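Local coordinates for nuclear inclusion protein A (PDB 3MMG) that probably acts as a cysteine peptidase of the chymotrypsin-like 3C type, cutting peptide bonds in the viral polyprotein, at residues I144-K147 with D148-G152; I208-G211 with S212-L215. The protein carries 3 engineered substitutions. All blocks are in the same frame, centred on the assembly; numbering follows the deposited sequence.

Interaction 1: I144-K147 with D148-G152. Engineered in segment 148-152: Ala-151 (natural residue Cys).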
ATOM      1  N   ILE A 144      -1.365  10.374  11.150  1.00 10.01           N
ATOM      2  CA  ILE A 144      -2.777  10.024  10.932  1.00 10.28           C
ATOM      3  C   ILE A 144      -3.089   8.762  11.736  1.00 10.11           C
ATOM      4  O   ILE A 144      -2.380   7.764  11.629  1.00 10.39           O
ATOM      5  CB  ILE A 144      -3.079   9.780   9.427  1.00 10.15           C
ATOM      6  CG1 ILE A 144      -2.717  11.028   8.597  1.00  9.97           C
ATOM      7  CG2 ILE A 144      -4.572   9.351   9.213  1.00  9.41           C
ATOM      8  CD1 ILE A 144      -2.520  10.784   7.093  1.00 11.40           C
ATOM      9  N   THR A 145      -4.141   8.840  12.542  1.00 11.19           N
ATOM     10  CA  THR A 145      -4.641   7.689  13.305  1.00 11.82           C
ATOM     11  C   THR A 145      -4.882   6.472  12.403  1.00 12.61           C
ATOM     12  O   THR A 145      -5.567   6.573  11.383  1.00 11.87           O
ATOM     13  CB  THR A 145      -5.938   8.071  14.079  1.00 12.45           C
ATOM     14  OG1 THR A 145      -5.618   9.043  15.076  1.00 12.95           O
ATOM     15  CG2 THR A 145      -6.591   6.837  14.742  1.00 14.36           C
ATOM     16  N   THR A 146      -4.315   5.328  12.807  1.00 13.64           N
ATOM     17  CA  THR A 146      -4.521   4.075  12.103  1.00 15.53           C
ATOM     18  C   THR A 146      -4.805   2.927  13.074  1.00 17.61           C
ATOM     19  O   THR A 146      -4.381   2.949  14.237  1.00 19.43           O
ATOM     20  CB  THR A 146      -3.279   3.682  11.282  1.00 16.08           C
ATOM     21  OG1 THR A 146      -2.148   3.666  12.155  1.00 17.26           O
ATOM     22  CG2 THR A 146      -3.004   4.680  10.213  1.00 14.98           C
ATOM     23  N   LYS A 147      -5.514   1.933  12.572  1.00 19.24           N
ATOM     24  CA  LYS A 147      -5.792   0.704  13.302  1.00 20.85           C
ATOM     25  C   LYS A 147      -5.059  -0.407  12.565  1.00 20.48           C
ATOM     26  O   LYS A 147      -4.770  -0.257  11.372  1.00 19.66           O
ATOM     27  CB  LYS A 147      -7.285   0.417  13.214  1.00 21.36           C
ATOM     28  CG  LYS A 147      -8.199   1.305  14.015  1.00 25.43           C
ATOM     29  CD  LYS A 147      -9.570   0.661  13.942  1.00 29.53           C
ATOM     30  CE  LYS A 147     -10.506   1.099  15.066  1.00 32.70           C
ATOM     31  NZ  LYS A 147     -11.571   0.055  15.247  1.00 34.78           N
ATOM     32  N   ASP A 148      -4.754  -1.507  13.261  1.00 21.14           N
ATOM     33  CA  ASP A 148      -4.286  -2.722  12.598  1.00 21.39           C
ATOM     34  C   ASP A 148      -5.314  -3.023  11.507  1.00 20.50           C
ATOM     35  O   ASP A 148      -6.519  -2.955  11.733  1.00 20.30           O
ATOM     36  CB  ASP A 148      -4.153  -3.901  13.592  1.00 22.67           C
ATOM     37  CG  ASP A 148      -3.027  -3.712  14.610  1.00 26.25           C
ATOM     38  OD1 ASP A 148      -2.101  -2.904  14.382  1.00 28.33           O
ATOM     39  OD2 ASP A 148      -3.062  -4.402  15.663  1.00 32.82           O
ATOM     40  N   GLY A 149      -4.847  -3.319  10.306  1.00 18.49           N
ATOM     41  CA  GLY A 149      -5.776  -3.550   9.220  1.00 16.72           C
ATOM     42  C   GLY A 149      -5.624  -2.510   8.124  1.00 15.61           C
ATOM     43  O   GLY A 149      -6.054  -2.734   7.002  1.00 14.92           O
ATOM     44  N   GLN A 150      -5.029  -1.364   8.450  1.00 13.85           N
ATOM     45  CA  GLN A 150      -4.975  -0.257   7.491  1.00 13.32           C
ATOM     46  C   GLN A 150      -3.667  -0.158   6.715  1.00 12.27           C
ATOM     47  O   GLN A 150      -3.492   0.745   5.869  1.00 10.82           O
ATOM     48  CB  GLN A 150      -5.287   1.065   8.205  1.00 13.80           C
ATOM     49  CG  GLN A 150      -6.768   1.220   8.558  1.00 16.01           C
ATOM     50  CD  GLN A 150      -7.053   2.579   9.135  1.00 18.36           C
ATOM     51  OE1 GLN A 150      -6.909   2.787  10.331  1.00 21.19           O
ATOM     52  NE2 GLN A 150      -7.429   3.528   8.272  1.00 19.51           N
ATOM     53  N   ALA A 151      -2.734  -1.071   6.986  1.00 10.94           N
ATOM     54  CA  ALA A 151      -1.525  -1.119   6.141  1.00 10.57           C
ATOM     55  C   ALA A 151      -1.958  -1.295   4.679  1.00  9.86           C
ATOM     56  O   ALA A 151      -2.947  -1.995   4.377  1.00 10.55           O
ATOM     57  CB  ALA A 151      -0.559  -2.202   6.576  1.00 10.15           C
ATOM     58  N   GLY A 152      -1.247  -0.625   3.786  1.00  9.33           N
ATOM     59  CA  GLY A 152      -1.559  -0.681   2.351  1.00  9.42           C
ATOM     60  C   GLY A 152      -2.424   0.458   1.865  1.00  9.59           C
ATOM     61  O   GLY A 152      -2.563   0.651   0.639  1.00 10.49           O
TER
HETATM   62  O   HOH W   1      -6.833   6.378   8.919  1.00 17.52           O
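Gln-150 and Lys-147 meet because the glutamine chain doubles back along the backbone before it: CG lies beside the backbone N and opposite the carbonyl carbon (chi1 -74°), and CD then continues in an extended line (chi2 -175°). This carries the amide back over the turn to the residues preceding it. Its OE1 accepts the backbone N-H of Lys-147, 2.8 Å from that N, with the donor tilted 15° from the amide plane. The same OE1 lies 3.2 Å from Thr-146 CA. At the other end of the amide, Gln-150 NE2 donates to a water 3.0 Å away, which in turn donates to Thr-145 O at 2.8 Å. The oxygen is bonded directly to Lys-147 N and the nitrogen reaches Thr-145 O through the water, which together settle which way round the amide lies. The residues from Lys-147 to Gln-150 form a type II beta turn, closed by Gln-150 N on Lys-147 O at 3.1 Å, with Gly-149 in its positive-phi corner. The sequence 149-152 corresponds to the Gly-X-Cys-Gly signature of chymotrypsin-like 3C-type proteases; Ala-151 is engineered and stands where the natural cysteine would be, its side chain touching His-46. The bound peptide lies against the turn: Gly-149 makes backbone hydrogen bonds with it, Thr-146 OG1 bonds one of its polar side chains, and Asp-148 OD1 pairs with a basic side chain of that peptide in a salt bridge. Lys-147 CB lies 3.8 Å from Gln-150 OE1, while the chain's end leads away.

Interaction 2: I208-G211 with S212-L215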
ATOM      1  N   ILE A 208      14.575  -5.677   3.661  1.00 17.90           N
ATOM      2  CA  ILE A 208      14.057  -4.306   3.741  1.00 16.87           C
ATOM      3  C   ILE A 208      15.089  -3.468   4.501  1.00 16.38           C
ATOM      4  O   ILE A 208      15.729  -3.976   5.418  1.00 15.94           O
ATOM      5  CB  ILE A 208      12.657  -4.299   4.407  1.00 16.70           C
ATOM      6  CG1 ILE A 208      11.637  -4.885   3.418  1.00 16.92           C
ATOM      7  CG2 ILE A 208      12.253  -2.896   4.872  1.00 17.25           C
ATOM      8  CD1 ILE A 208      10.381  -5.406   4.054  1.00 14.96           C
ATOM      9  N   SER A 209      15.261  -2.216   4.091  1.00 15.72           N
ATOM     10  CA  SER A 209      16.183  -1.276   4.763  1.00 15.99           C
ATOM     11  C   SER A 209      15.507  -0.681   6.002  1.00 16.34           C
ATOM     12  O   SER A 209      14.439  -0.059   5.890  1.00 15.28           O
ATOM     13  CB  SER A 209      16.603  -0.161   3.796  1.00 16.42           C
ATOM     14  OG  SER A 209      17.497  -0.624   2.783  1.00 18.94           O
ATOM     15  N   TRP A 210      16.127  -0.867   7.181  1.00 14.76           N
ATOM     16  CA  TRP A 210      15.503  -0.500   8.462  1.00 15.94           C
ATOM     17  C   TRP A 210      16.122   0.716   9.156  1.00 16.45           C
ATOM     18  O   TRP A 210      15.534   1.260  10.091  1.00 16.53           O
ATOM     19  CB  TRP A 210      15.492  -1.695   9.442  1.00 15.67           C
ATOM     20  CG  TRP A 210      14.601  -2.781   8.952  1.00 14.75           C
ATOM     21  CD1 TRP A 210      14.984  -3.943   8.362  1.00 14.96           C
ATOM     22  CD2 TRP A 210      13.170  -2.778   8.962  1.00 15.14           C
ATOM     23  NE1 TRP A 210      13.875  -4.676   7.985  1.00 15.99           N
ATOM     24  CE2 TRP A 210      12.746  -3.992   8.356  1.00 15.58           C
ATOM     25  CE3 TRP A 210      12.200  -1.872   9.432  1.00 15.48           C
ATOM     26  CZ2 TRP A 210      11.396  -4.325   8.204  1.00 16.57           C
ATOM     27  CZ3 TRP A 210      10.860  -2.197   9.299  1.00 15.71           C
ATOM     28  CH2 TRP A 210      10.462  -3.413   8.667  1.00 15.33           C
ATOM     29  N   GLY A 211      17.284   1.152   8.684  1.00 17.45           N
ATOM     30  CA  GLY A 211      17.983   2.263   9.332  1.00 19.31           C
ATOM     31  C   GLY A 211      18.109   1.940  10.811  1.00 20.48           C
ATOM     32  O   GLY A 211      18.558   0.845  11.175  1.00 21.08           O
ATOM     33  N   SER A 212      17.676   2.866  11.664  1.00 21.11           N
ATOM     34  CA  SER A 212      17.781   2.669  13.107  1.00 21.80           C
ATOM     35  C   SER A 212      16.571   1.987  13.741  1.00 21.25           C
ATOM     36  O   SER A 212      16.510   1.858  14.969  1.00 21.52           O
ATOM     37  CB  SER A 212      18.094   4.001  13.813  1.00 22.81           C
ATOM     38  OG  SER A 212      16.948   4.837  13.859  1.00 25.21           O
ATOM     39  N   PHE A 213      15.606   1.541  12.934  1.00 19.77           N
ATOM     40  CA  PHE A 213      14.470   0.775  13.473  1.00 19.34           C
ATOM     41  C   PHE A 213      14.883  -0.651  13.854  1.00 19.41           C
ATOM     42  O   PHE A 213      15.716  -1.248  13.187  1.00 20.47           O
ATOM     43  CB  PHE A 213      13.388   0.588  12.411  1.00 17.74           C
ATOM     44  CG  PHE A 213      12.582   1.810  12.109  1.00 18.42           C
ATOM     45  CD1 PHE A 213      12.201   2.070  10.792  1.00 15.86           C
ATOM     46  CD2 PHE A 213      12.175   2.678  13.121  1.00 17.71           C
ATOM     47  CE1 PHE A 213      11.434   3.197  10.485  1.00 17.02           C
ATOM     48  CE2 PHE A 213      11.409   3.804  12.832  1.00 19.10           C
ATOM     49  CZ  PHE A 213      11.033   4.062  11.505  1.00 17.56           C
ATOM     50  N   THR A 214      14.258  -1.188  14.894  1.00 19.92           N
ATOM     51  CA  THR A 214      14.271  -2.624  15.184  1.00 20.82           C
ATOM     52  C   THR A 214      12.858  -3.164  14.934  1.00 20.73           C
ATOM     53  O   THR A 214      11.925  -2.799  15.635  1.00 20.27           O
ATOM     54  CB  THR A 214      14.634  -2.897  16.665  1.00 20.96           C
ATOM     55  OG1 THR A 214      15.872  -2.254  16.988  1.00 23.78           O
ATOM     56  CG2 THR A 214      14.755  -4.389  16.925  1.00 22.98           C
ATOM     57  N   LEU A 215      12.704  -4.016  13.925  1.00 21.63           N
ATOM     58  CA  LEU A 215      11.409  -4.645  13.648  1.00 22.47           C
ATOM     59  C   LEU A 215      11.103  -5.776  14.622  1.00 24.04           C
ATOM     60  O   LEU A 215      11.902  -6.709  14.774  1.00 24.38           O
ATOM     61  CB  LEU A 215      11.352  -5.195  12.219  1.00 21.86           C
ATOM     62  CG  LEU A 215      10.054  -5.955  11.871  1.00 19.77           C
ATOM     63  CD1 LEU A 215       8.851  -5.012  11.789  1.00 18.69           C
ATOM     64  CD2 LEU A 215      10.226  -6.732  10.591  1.00 21.17           C
TER
HETATM   65  O   HOH W   2      18.626  -0.830  13.341  1.00 43.41           O
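Ser-212 and Gly-211 form the two corners of a type II' beta turn that runs from Trp-210 to Phe-213 and leads the last modelled part of the chain into strand 214-215. Gly-211 takes the first corner with phi at 52°, as this turn type requires. Ser-212 turns its side chain outward, OG hydrogen-bonded to Lys-134 NZ. Phe-213 closes the turn: its N donates to Trp-210 O at 2.9 Å, approaching from above the carbonyl plane. A water bridges Gly-211 O and Phe-213 O, donating to both. Phe-213 CB packs 4.0 Å from Trp-210 CE3, and the two side chains run at about a right angle, the phenyl ring going on to an edge-to-face contact with Tyr-178. Thr-214 points away from 208-211 and begins the strand, which with Leu-215 pairs in a parallel ladder with the bound peptide. Leu-215 then brings its side chain back over the tryptophan. CB sits over the six-membered ring, 4.0 Å from its centroid and 9° off the normal, a CH-pi contact. Ile-208 CG2 lies against the opposite face, so the indole is held between two aliphatic groups, while NE1 is bonded to Ala-205 O; an apolar side chain of the peptide also packs on this tryptophan. With Leu-215 CG opposite its backbone N (chi1 176°), both methyls reach the far end of the indole: CD1 lies 3.9 Å from Trp-210 CH2, and CD2 comes to 3.6 Å from Trp-210 CZ2.

The chain reaches interaction 1 first, in the loop that joins strands 139-142 and 154-157 of the closed barrel; a backbone hydrogen bond between Ala-151 and Phe-33 ties this loop to the other sheet. After the remaining barrel strands and helix 186-192 comes interaction 2, where the last modelled part of the chain turns into strand 214-215. The two contacts are in series, neither nested nor crossed, with centres about 19 Å apart and nearest atoms about 11 Å apart. The segment of interaction 2 also reaches both halves of the fold: a backbone hydrogen bond pairs Ser-209 with Gly-79, in the loop after strand 74-76, while Trp-210 and Phe-213 lie on Leu-169 of the barrel. Both contacts touch the bound peptide.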